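Local coordinates for Rho-related gtp-binding protein RHOD (Homo sapiens, PDB 2J1L) that belongs to the Rho branch of the Ras family of small GTP-binding proteins and binds guanosine-5'-diphosphate, at residues L111-T116 / D122-R127. Numbering follows the deposited sequence.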
ATOM      1  N   LEU A 111      -1.647  -1.613  -3.559  1.00 59.72           N
ATOM      2  CA  LEU A 111      -0.804  -2.794  -3.630  1.00 59.75           C
ATOM      3  C   LEU A 111       0.410  -2.586  -2.728  1.00 59.53           C
ATOM      4  O   LEU A 111       1.298  -1.824  -3.067  1.00 59.12           O
ATOM      5  CB  LEU A 111      -0.335  -3.028  -5.062  1.00 59.69           C
ATOM      6  CG  LEU A 111      -1.390  -3.358  -6.112  1.00 61.48           C
ATOM      7  CD1 LEU A 111      -0.745  -4.173  -7.269  1.00 60.47           C
ATOM      8  CD2 LEU A 111      -2.588  -4.123  -5.523  1.00 63.68           C
ATOM      9  N   CYS A 112       0.442  -3.298  -1.607  1.00 59.93           N
ATOM     10  CA  CYS A 112       1.434  -3.104  -0.547  1.00 60.52           C
ATOM     11  C   CYS A 112       2.565  -4.125  -0.569  1.00 60.77           C
ATOM     12  O   CYS A 112       2.354  -5.299  -0.851  1.00 59.93           O
ATOM     13  CB  CYS A 112       0.746  -3.228   0.812  1.00 60.74           C
ATOM     14  SG  CYS A 112      -0.503  -1.961   1.082  1.00 60.44           S
ATOM     15  N   PHE A 113       3.769  -3.676  -0.242  1.00 61.23           N
ATOM     16  CA  PHE A 113       4.853  -4.621   0.020  1.00 62.16           C
ATOM     17  C   PHE A 113       5.779  -4.133   1.137  1.00 62.42           C
ATOM     18  O   PHE A 113       5.830  -2.948   1.421  1.00 62.50           O
ATOM     19  CB  PHE A 113       5.647  -4.879  -1.247  1.00 62.07           C
ATOM     20  CG  PHE A 113       6.437  -3.698  -1.705  1.00 63.08           C
ATOM     21  CD1 PHE A 113       5.866  -2.749  -2.553  1.00 62.43           C
ATOM     22  CD2 PHE A 113       7.755  -3.533  -1.297  1.00 62.40           C
ATOM     23  CE1 PHE A 113       6.595  -1.669  -2.978  1.00 62.04           C
ATOM     24  CE2 PHE A 113       8.488  -2.458  -1.730  1.00 63.00           C
ATOM     25  CZ  PHE A 113       7.907  -1.515  -2.568  1.00 62.61           C
ATOM     26  N   ASP A 114       6.494  -5.070   1.757  1.00 62.56           N
ATOM     27  CA  ASP A 114       7.488  -4.775   2.796  1.00 62.38           C
ATOM     28  C   ASP A 114       8.790  -4.424   2.079  1.00 61.73           C
ATOM     29  O   ASP A 114       9.276  -5.231   1.266  1.00 61.92           O
ATOM     30  CB  ASP A 114       7.630  -6.032   3.665  1.00 62.83           C
ATOM     31  CG  ASP A 114       8.641  -5.898   4.783  1.00 65.20           C
ATOM     32  OD1 ASP A 114       9.506  -4.997   4.717  1.00 68.77           O
ATOM     33  OD2 ASP A 114       8.581  -6.730   5.736  1.00 68.53           O
ATOM     34  N   VAL A 115       9.357  -3.244   2.334  1.00 60.75           N
ATOM     35  CA  VAL A 115      10.613  -2.880   1.654  1.00 60.86           C
ATOM     36  C   VAL A 115      11.820  -3.771   2.007  1.00 61.45           C
ATOM     37  O   VAL A 115      12.797  -3.804   1.246  1.00 61.36           O
ATOM     38  CB  VAL A 115      11.008  -1.378   1.818  1.00 60.63           C
ATOM     39  CG1 VAL A 115      10.030  -0.489   1.077  1.00 60.23           C
ATOM     40  CG2 VAL A 115      11.133  -0.978   3.274  1.00 59.78           C
ATOM     41  N   THR A 116      11.761  -4.498   3.129  1.00 62.03           N
ATOM     42  CA  THR A 116      12.841  -5.444   3.493  1.00 62.74           C
ATOM     43  C   THR A 116      12.553  -6.915   3.120  1.00 63.31           C
ATOM     44  O   THR A 116      13.322  -7.817   3.488  1.00 63.24           O
ATOM     45  CB  THR A 116      13.205  -5.346   4.993  1.00 62.74           C
ATOM     46  OG1 THR A 116      12.068  -5.682   5.806  1.00 62.83           O
ATOM     47  CG2 THR A 116      13.680  -3.938   5.315  1.00 62.69           C
ATOM     48  N   ASP A 122       8.513  -8.589  -5.459  1.00 62.91           N
ATOM     49  CA  ASP A 122       8.360  -9.399  -6.671  1.00 62.85           C
ATOM     50  C   ASP A 122       6.899  -9.722  -6.958  1.00 62.34           C
ATOM     51  O   ASP A 122       6.454  -9.671  -8.115  1.00 62.16           O
ATOM     52  CB  ASP A 122       9.115 -10.721  -6.532  1.00 63.50           C
ATOM     53  CG  ASP A 122      10.656 -10.560  -6.545  1.00 65.58           C
ATOM     54  OD1 ASP A 122      11.169  -9.413  -6.653  1.00 68.65           O
ATOM     55  OD2 ASP A 122      11.348 -11.607  -6.434  1.00 66.45           O
ATOM     56  N   ASN A 123       6.164 -10.055  -5.899  1.00 61.84           N
ATOM     57  CA  ASN A 123       4.771 -10.462  -6.007  1.00 61.74           C
ATOM     58  C   ASN A 123       3.791  -9.347  -6.384  1.00 61.72           C
ATOM     59  O   ASN A 123       2.644  -9.621  -6.775  1.00 61.55           O
ATOM     60  CB  ASN A 123       4.312 -11.117  -4.709  1.00 61.79           C
ATOM     61  CG  ASN A 123       4.712 -12.559  -4.613  1.00 62.63           C
ATOM     62  OD1 ASN A 123       5.052 -13.197  -5.611  1.00 63.77           O
ATOM     63  ND2 ASN A 123       4.665 -13.097  -3.396  1.00 63.78           N
ATOM     64  N   ILE A 124       4.221  -8.099  -6.266  1.00 61.85           N
ATOM     65  CA  ILE A 124       3.402  -7.002  -6.732  1.00 62.20           C
ATOM     66  C   ILE A 124       3.228  -7.237  -8.218  1.00 62.29           C
ATOM     67  O   ILE A 124       2.114  -7.274  -8.721  1.00 62.98           O
ATOM     68  CB  ILE A 124       4.054  -5.631  -6.458  1.00 62.23           C
ATOM     69  CG1 ILE A 124       4.230  -5.391  -4.956  1.00 63.66           C
ATOM     70  CG2 ILE A 124       3.199  -4.524  -6.982  1.00 62.34           C
ATOM     71  CD1 ILE A 124       2.936  -5.513  -4.141  1.00 63.63           C
ATOM     72  N   PHE A 125       4.340  -7.460  -8.897  1.00 62.37           N
ATOM     73  CA  PHE A 125       4.349  -7.688 -10.326  1.00 62.60           C
ATOM     74  C   PHE A 125       3.907  -9.111 -10.716  1.00 63.11           C
ATOM     75  O   PHE A 125       3.138  -9.268 -11.651  1.00 63.50           O
ATOM     76  CB  PHE A 125       5.757  -7.411 -10.851  1.00 62.29           C
ATOM     77  CG  PHE A 125       5.852  -7.340 -12.336  1.00 62.22           C
ATOM     78  CD1 PHE A 125       5.618  -6.150 -12.997  1.00 61.99           C
ATOM     79  CD2 PHE A 125       6.217  -8.456 -13.079  1.00 62.27           C
ATOM     80  CE1 PHE A 125       5.720  -6.066 -14.361  1.00 61.76           C
ATOM     81  CE2 PHE A 125       6.322  -8.382 -14.453  1.00 62.14           C
ATOM     82  CZ  PHE A 125       6.072  -7.188 -15.101  1.00 62.06           C
ATOM     83  N   ASN A 126       4.394 -10.145 -10.029  1.00 63.46           N
ATOM     84  CA  ASN A 126       4.165 -11.526 -10.504  1.00 63.75           C
ATOM     85  C   ASN A 126       2.782 -12.068 -10.186  1.00 64.81           C
ATOM     86  O   ASN A 126       2.330 -12.995 -10.841  1.00 65.69           O
ATOM     87  CB  ASN A 126       5.204 -12.514  -9.936  1.00 63.06           C
ATOM     88  CG  ASN A 126       6.620 -12.157 -10.315  1.00 60.86           C
ATOM     89  OD1 ASN A 126       6.842 -11.492 -11.304  1.00 58.30           O
ATOM     90  ND2 ASN A 126       7.586 -12.585  -9.515  1.00 59.31           N
ATOM     91  N   ARG A 127       2.128 -11.506  -9.180  1.00 65.93           N
ATOM     92  CA  ARG A 127       0.947 -12.116  -8.580  1.00 67.02           C
ATOM     93  C   ARG A 127      -0.219 -11.112  -8.414  1.00 67.47           C
ATOM     94  O   ARG A 127      -1.363 -11.459  -8.754  1.00 67.89           O
ATOM     95  CB  ARG A 127       1.370 -12.796  -7.262  1.00 67.68           C
ATOM     96  CG  ARG A 127       0.401 -12.766  -6.060  1.00 69.23           C
ATOM     97  CD  ARG A 127      -0.669 -13.856  -6.130  1.00 72.04           C
ATOM     98  NE  ARG A 127      -1.571 -13.863  -4.961  1.00 72.79           N
ATOM     99  CZ  ARG A 127      -2.548 -14.756  -4.771  1.00 73.79           C
ATOM    100  NH1 ARG A 127      -2.749 -15.722  -5.655  1.00 73.73           N
ATOM    101  NH2 ARG A 127      -3.328 -14.694  -3.695  1.00 74.41           N
TER
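I124 of helix 118-135 packs between L111 and F113 of strand 106-114, and every touch between the two segments is apolar or van der Waals. Its CG2 meets CD1 of L111 at 4.0 Å, and these two side chains run past each other in opposite directions. CG1 of I124 lies 3.9 Å from CD1 of F113, obliquely to the ring. The F113 side chain crosses that of I124 at about a right angle. In I124, chi1 (-62°) sets CG1 anti to the carbonyl carbon, and chi2 (-55°) turns CD1 to the strand backbone, 3.3 Å from O of C112.

The side-chain hydrogen bonds within the segments are at the turn after the strand. D114 OD1 accepts from T116 N (2.8 Å), an Asx turn, and from T116 OG1 (2.9 Å), both from the same face of the carboxylate. D114 OD2 forms a salt bridge with K147, a residue of the guanosine-5'-diphosphate pocket. N123 ND2 is hydrogen-bonded to OD2 of D42, another pocket residue.

The segments belong to the beta-alpha-beta unit 106-114, 118-135, 141-146 of the Ras-like fold. Between them a buried isoleucine makes the contact by apolar packing, while polar groups nearby link both elements to residues of the nucleotide pocket.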